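Local coordinates for protein serine--tRNA ligase, cytoplasmic (Candida albicans, PDB 3QO5) that catalyses the ATP-dependent activation of serine to seryl-adenylate and the transfer of the seryl group to the acceptor end of tRNA(Ser), working as a homodimer, at residues A[277-282]-A[292-297]; A[351-356]-A[364-369]. All coordinates share one frame; numbering follows the deposited sequence.

Interaction 1: A[277-282]-A[292-297]; sequences CFRREA and IFRVHA
H296 grips R279 with two hydrogen bonds, one through its backbone and one through its ring. R279 N donates to H296 O at 2.8 Å. In return, ring nitrogen H296 ND1 donates to R279 O at 2.7 Å, with an N-H...O angle of 162°. This second bond lies in the plane of the R279 carbonyl and almost in the plane of the imidazole. CG of H296 sits anti to its own carbonyl carbon (chi1 -67°), which carries the ring across to the turn at 279-282. R280 O also lies at the ring edge, 3.0 Å from H296 CE1. The bond from H296 ND1 to R279 O holds the imidazole in its rotation; the backbone bond ties the two segments together.

One apolar contact uses the flat side of that ring. A282 CB stands over one face of H296 in a CH-pi contact, 3.9 Å from the centroid. A282 CB also packs on R294 CG at 3.7 Å, although A282 is poorly ordered. At the strand end, F278 CD1 meets A297 CB at 3.8 Å. F278 and A297 form an antiparallel non-hydrogen-bonded pair, and CA-H...O contacts run beside it, from A297 CA to C277 O and from F278 CA to H296 O.

R279 and R294 bring their guanidinium groups close beside the probable ATP site. R279 NH2 is 4.2 Å from R294 NH2, at the edge of the R294 guanidinium, and the two planes are nearly perpendicular. E230 binds the backbone around R280 and E281. R280 packs on G237 of the second subunit.

R279, R280, E281 and V295 are ATP-binding residues by similarity. An arginine and a glutamate where strand 269-278 runs out, followed by a loop leading into the antiparallel strand 297-307, are the hallmark of motif 2 of class II aminoacyl-tRNA synthetases.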
# COMPACT_ATOMS: atom_id res chain seq x y z
N CYS A 277 4.14 -2.85 3.85
CA CYS A 277 3.80 -3.08 5.25
C CYS A 277 3.57 -1.71 5.89
O CYS A 277 4.25 -0.73 5.58
CB CYS A 277 4.98 -3.76 5.97
SG CYS A 277 5.44 -5.39 5.23
N PHE A 278 2.62 -1.67 6.83
CA PHE A 278 2.23 -0.41 7.43
C PHE A 278 2.17 -0.56 8.93
O PHE A 278 1.53 -1.49 9.45
CB PHE A 278 0.86 0.02 6.85
CG PHE A 278 0.85 0.10 5.34
CD1 PHE A 278 1.18 1.28 4.70
CD2 PHE A 278 0.59 -1.03 4.57
CE1 PHE A 278 1.21 1.34 3.33
CE2 PHE A 278 0.62 -0.97 3.19
CZ PHE A 278 0.93 0.22 2.56
N ARG A 279 2.88 0.31 9.63
CA ARG A 279 2.93 0.26 11.09
C ARG A 279 2.69 1.65 11.67
O ARG A 279 3.44 2.60 11.37
CB ARG A 279 4.30 -0.28 11.47
CG ARG A 279 4.45 -1.75 11.00
CD ARG A 279 5.70 -2.40 11.55
NE ARG A 279 5.75 -2.28 13.00
CZ ARG A 279 6.83 -2.54 13.72
NH1 ARG A 279 6.79 -2.38 15.04
NH2 ARG A 279 7.95 -2.93 13.13
N ARG A 280 1.69 1.77 12.54
CA ARG A 280 1.42 3.04 13.21
C ARG A 280 2.55 3.48 14.14
O ARG A 280 2.75 4.67 14.35
CB ARG A 280 0.12 2.93 14.00
CG ARG A 280 -1.13 2.85 13.15
CD ARG A 280 -2.37 2.90 14.02
NE ARG A 280 -2.37 4.06 14.89
CZ ARG A 280 -2.88 4.05 16.11
NH1 ARG A 280 -3.40 2.93 16.59
NH2 ARG A 280 -2.84 5.15 16.86
N GLU A 281 3.27 2.52 14.70
CA GLU A 281 4.39 2.83 15.60
C GLU A 281 5.71 2.81 14.85
O GLU A 281 6.20 1.75 14.46
CB GLU A 281 4.44 1.83 16.76
CG GLU A 281 3.18 1.80 17.59
CD GLU A 281 2.91 3.12 18.28
OE1 GLU A 281 3.43 3.33 19.40
OE2 GLU A 281 2.17 3.95 17.70
N ALA A 282 6.32 3.98 14.69
CA ALA A 282 7.68 4.03 14.18
C ALA A 282 8.51 5.10 14.90
O ALA A 282 8.37 6.30 14.63
CB ALA A 282 7.68 4.27 12.68
N ILE A 292 15.33 5.96 6.55
CA ILE A 292 14.30 4.99 6.15
C ILE A 292 14.50 3.69 6.92
O ILE A 292 14.12 2.61 6.46
CB ILE A 292 14.26 4.72 4.63
CG1 ILE A 292 15.60 4.17 4.10
CG2 ILE A 292 13.87 6.01 3.91
CD1 ILE A 292 15.60 3.90 2.60
N PHE A 293 15.08 3.79 8.11
CA PHE A 293 15.32 2.60 8.92
C PHE A 293 14.08 2.15 9.69
O PHE A 293 13.79 0.96 9.74
CB PHE A 293 16.47 2.84 9.89
CG PHE A 293 16.83 1.64 10.73
CD1 PHE A 293 17.74 0.70 10.28
CD2 PHE A 293 16.21 1.43 11.96
CE1 PHE A 293 18.07 -0.40 11.06
CE2 PHE A 293 16.51 0.33 12.74
CZ PHE A 293 17.44 -0.60 12.29
N ARG A 294 13.40 3.09 10.31
CA ARG A 294 12.16 2.80 11.01
C ARG A 294 11.07 3.76 10.54
O ARG A 294 11.07 4.94 10.92
CB ARG A 294 12.33 2.81 12.54
CG ARG A 294 11.01 2.75 13.28
CD ARG A 294 11.12 2.26 14.73
NE ARG A 294 10.82 0.82 14.78
CZ ARG A 294 11.69 -0.14 15.08
NH1 ARG A 294 12.95 0.16 15.39
NH2 ARG A 294 11.29 -1.41 15.11
N VAL A 295 10.19 3.30 9.67
CA VAL A 295 9.23 4.19 9.02
C VAL A 295 7.83 3.54 9.05
O VAL A 295 7.68 2.39 9.46
CB VAL A 295 9.64 4.50 7.58
CG1 VAL A 295 10.87 5.41 7.60
CG2 VAL A 295 9.96 3.24 6.82
N HIS A 296 6.80 4.26 8.64
CA HIS A 296 5.45 3.73 8.77
C HIS A 296 5.07 2.81 7.62
O HIS A 296 4.13 2.03 7.75
CB HIS A 296 4.46 4.89 8.86
CG HIS A 296 4.60 5.68 10.12
ND1 HIS A 296 4.20 5.20 11.34
CD2 HIS A 296 5.05 6.94 10.34
CE1 HIS A 296 4.43 6.11 12.27
NE2 HIS A 296 4.94 7.18 11.69
N ALA A 297 5.75 2.93 6.50
CA ALA A 297 5.40 2.16 5.31
C ALA A 297 6.68 1.70 4.64
O ALA A 297 7.58 2.52 4.47
CB ALA A 297 4.54 2.97 4.35

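Interaction 2: A[351-356]-A[364-369]; sequences KYDLEA and YKELVS
D353 has CG beside its backbone N (chi1 -78°), and E366 has CG anti to its own (chi1 -172°), and the two carboxylates come together on one face of the sheet. The strands form an antiparallel beta hairpin with a classic beta bulge in the second strand. L367 and V368 both face L354, and L354 O accepts from L367 N at 2.9 Å and from V368 N at 3.1 Å. L354 N donates back to V368 O. This hydrogen-bonded pairing sets L354 CB against V368 CB at 3.6 Å on the other face. Beyond the bulge, A356 N bonds to K365 O and K365 N to A356 O.

The bulge shifts the pairing by one residue, so E355 lies opposite E366. L367 CD1 packs tightly on A356 CB at 3.5 Å. Helix 312-329 covers L354 and V368. E355 is held by R335 of the neighbouring strand through a salt bridge at OE1.

E366 to S369 probably line the ATP site, as in related enzymes. S369 N bonds to T404 OG1 of the next strand. D353 OD2 is 3.5 Å from E366 OE1, a close pair of like charges. K351 NZ reaches D353 on its other oxygen: D353 OD1 touches S369 CB at 3.3 Å and makes a weak salt bridge with K351 NZ at 3.4 Å.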
# COMPACT_ATOMS: atom_id res chain seq x y z
N LYS A 351 12.34 -17.76 18.88
CA LYS A 351 12.65 -16.68 17.93
C LYS A 351 14.16 -16.39 17.86
O LYS A 351 14.84 -16.28 18.89
CB LYS A 351 11.93 -15.40 18.36
CG LYS A 351 12.12 -14.21 17.43
CD LYS A 351 10.82 -13.43 17.27
CE LYS A 351 10.70 -12.26 18.19
NZ LYS A 351 11.50 -11.14 17.66
N TYR A 352 14.66 -16.33 16.63
CA TYR A 352 16.02 -15.88 16.37
C TYR A 352 15.94 -14.57 15.62
O TYR A 352 15.15 -14.43 14.68
CB TYR A 352 16.74 -16.85 15.45
CG TYR A 352 17.39 -18.03 16.15
CD1 TYR A 352 17.25 -18.23 17.52
CD2 TYR A 352 18.15 -18.93 15.42
CE1 TYR A 352 17.87 -19.32 18.15
CE2 TYR A 352 18.75 -20.00 16.01
CZ TYR A 352 18.61 -20.20 17.38
OH TYR A 352 19.24 -21.30 17.94
N ASP A 353 16.75 -13.60 16.01
CA ASP A 353 16.90 -12.38 15.21
C ASP A 353 18.27 -12.40 14.54
O ASP A 353 19.28 -12.74 15.17
CB ASP A 353 16.81 -11.15 16.10
CG ASP A 353 15.38 -10.82 16.47
OD1 ASP A 353 14.48 -11.66 16.18
OD2 ASP A 353 15.15 -9.73 17.04
N LEU A 354 18.32 -12.05 13.27
CA LEU A 354 19.59 -11.75 12.64
C LEU A 354 19.74 -10.23 12.72
O LEU A 354 18.88 -9.46 12.29
CB LEU A 354 19.61 -12.27 11.18
CG LEU A 354 20.95 -12.03 10.47
CD1 LEU A 354 21.24 -13.13 9.46
CD2 LEU A 354 20.99 -10.62 9.83
N GLU A 355 20.84 -9.81 13.33
CA GLU A 355 21.11 -8.39 13.53
C GLU A 355 22.38 -8.04 12.78
O GLU A 355 23.43 -8.63 13.05
CB GLU A 355 21.32 -8.11 15.01
CG GLU A 355 20.22 -8.66 15.90
CD GLU A 355 20.40 -8.25 17.37
OE1 GLU A 355 21.56 -8.18 17.86
OE2 GLU A 355 19.37 -8.07 18.04
N ALA A 356 22.29 -7.10 11.84
CA ALA A 356 23.43 -6.83 10.98
C ALA A 356 24.25 -5.65 11.54
O ALA A 356 23.74 -4.75 12.23
CB ALA A 356 22.96 -6.48 9.56
N TYR A 364 25.00 -3.61 16.27
CA TYR A 364 24.18 -4.54 15.54
C TYR A 364 22.73 -4.13 15.62
O TYR A 364 22.22 -3.81 16.68
CB TYR A 364 24.31 -5.92 16.15
CG TYR A 364 25.63 -6.59 15.85
CD1 TYR A 364 25.86 -7.18 14.62
CD2 TYR A 364 26.62 -6.71 16.83
CE1 TYR A 364 27.04 -7.82 14.33
CE2 TYR A 364 27.83 -7.37 16.54
CZ TYR A 364 28.02 -7.93 15.29
OH TYR A 364 29.17 -8.58 14.97
N LYS A 365 22.07 -4.13 14.46
CA LYS A 365 20.65 -3.79 14.42
C LYS A 365 19.83 -4.87 13.75
O LYS A 365 20.25 -5.46 12.75
CB LYS A 365 20.42 -2.44 13.73
CG LYS A 365 21.21 -1.26 14.32
CD LYS A 365 20.52 0.07 13.99
CE LYS A 365 21.15 1.29 14.68
NZ LYS A 365 21.07 1.28 16.19
N GLU A 366 18.67 -5.14 14.32
CA GLU A 366 17.80 -6.17 13.80
C GLU A 366 17.36 -5.95 12.35
O GLU A 366 16.84 -4.89 12.01
CB GLU A 366 16.57 -6.31 14.66
CG GLU A 366 15.79 -7.52 14.20
CD GLU A 366 14.33 -7.37 14.46
OE1 GLU A 366 13.99 -6.80 15.52
OE2 GLU A 366 13.54 -7.81 13.60
N LEU A 367 17.59 -6.95 11.50
CA LEU A 367 17.07 -6.92 10.13
C LEU A 367 16.07 -8.08 9.92
O LEU A 367 15.23 -8.03 9.01
CB LEU A 367 18.20 -7.08 9.12
CG LEU A 367 19.17 -5.91 8.98
CD1 LEU A 367 20.02 -6.12 7.74
CD2 LEU A 367 18.44 -4.60 8.88
N VAL A 368 16.24 -9.16 10.66
CA VAL A 368 15.42 -10.35 10.49
C VAL A 368 14.93 -10.88 11.83
O VAL A 368 15.72 -10.96 12.78
CB VAL A 368 16.33 -11.42 9.84
CG1 VAL A 368 15.67 -12.80 9.90
CG2 VAL A 368 16.65 -11.04 8.40
N SER A 369 13.65 -11.25 11.95
CA SER A 369 13.20 -12.10 13.05
C SER A 369 12.62 -13.36 12.40
O SER A 369 11.85 -13.31 11.44
CB SER A 369 12.12 -11.44 13.91
OG SER A 369 10.94 -11.28 13.17

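Both contacts belong to the largely antiparallel sheet of the class II catalytic core, with centres about 17 Å apart. Interaction 1 lies at the end of strand 269-278 and in the loop before strand 297-307. Interaction 2 joins neighbouring strands 350-358 and 363-372. Each is partly buried, but only interaction 1 reaches the second subunit. Its pairing soon gives way to a turn, and a histidine ring takes over from the backbone. Interaction 2 is mainly backbone pairing, interrupted by a bulge. The two meet where F293 CZ packs on K365 CD at 3.6 Å. R410 is shared, bonding to F293 O and E366 O. Both contain residues assigned by similarity to ATP binding.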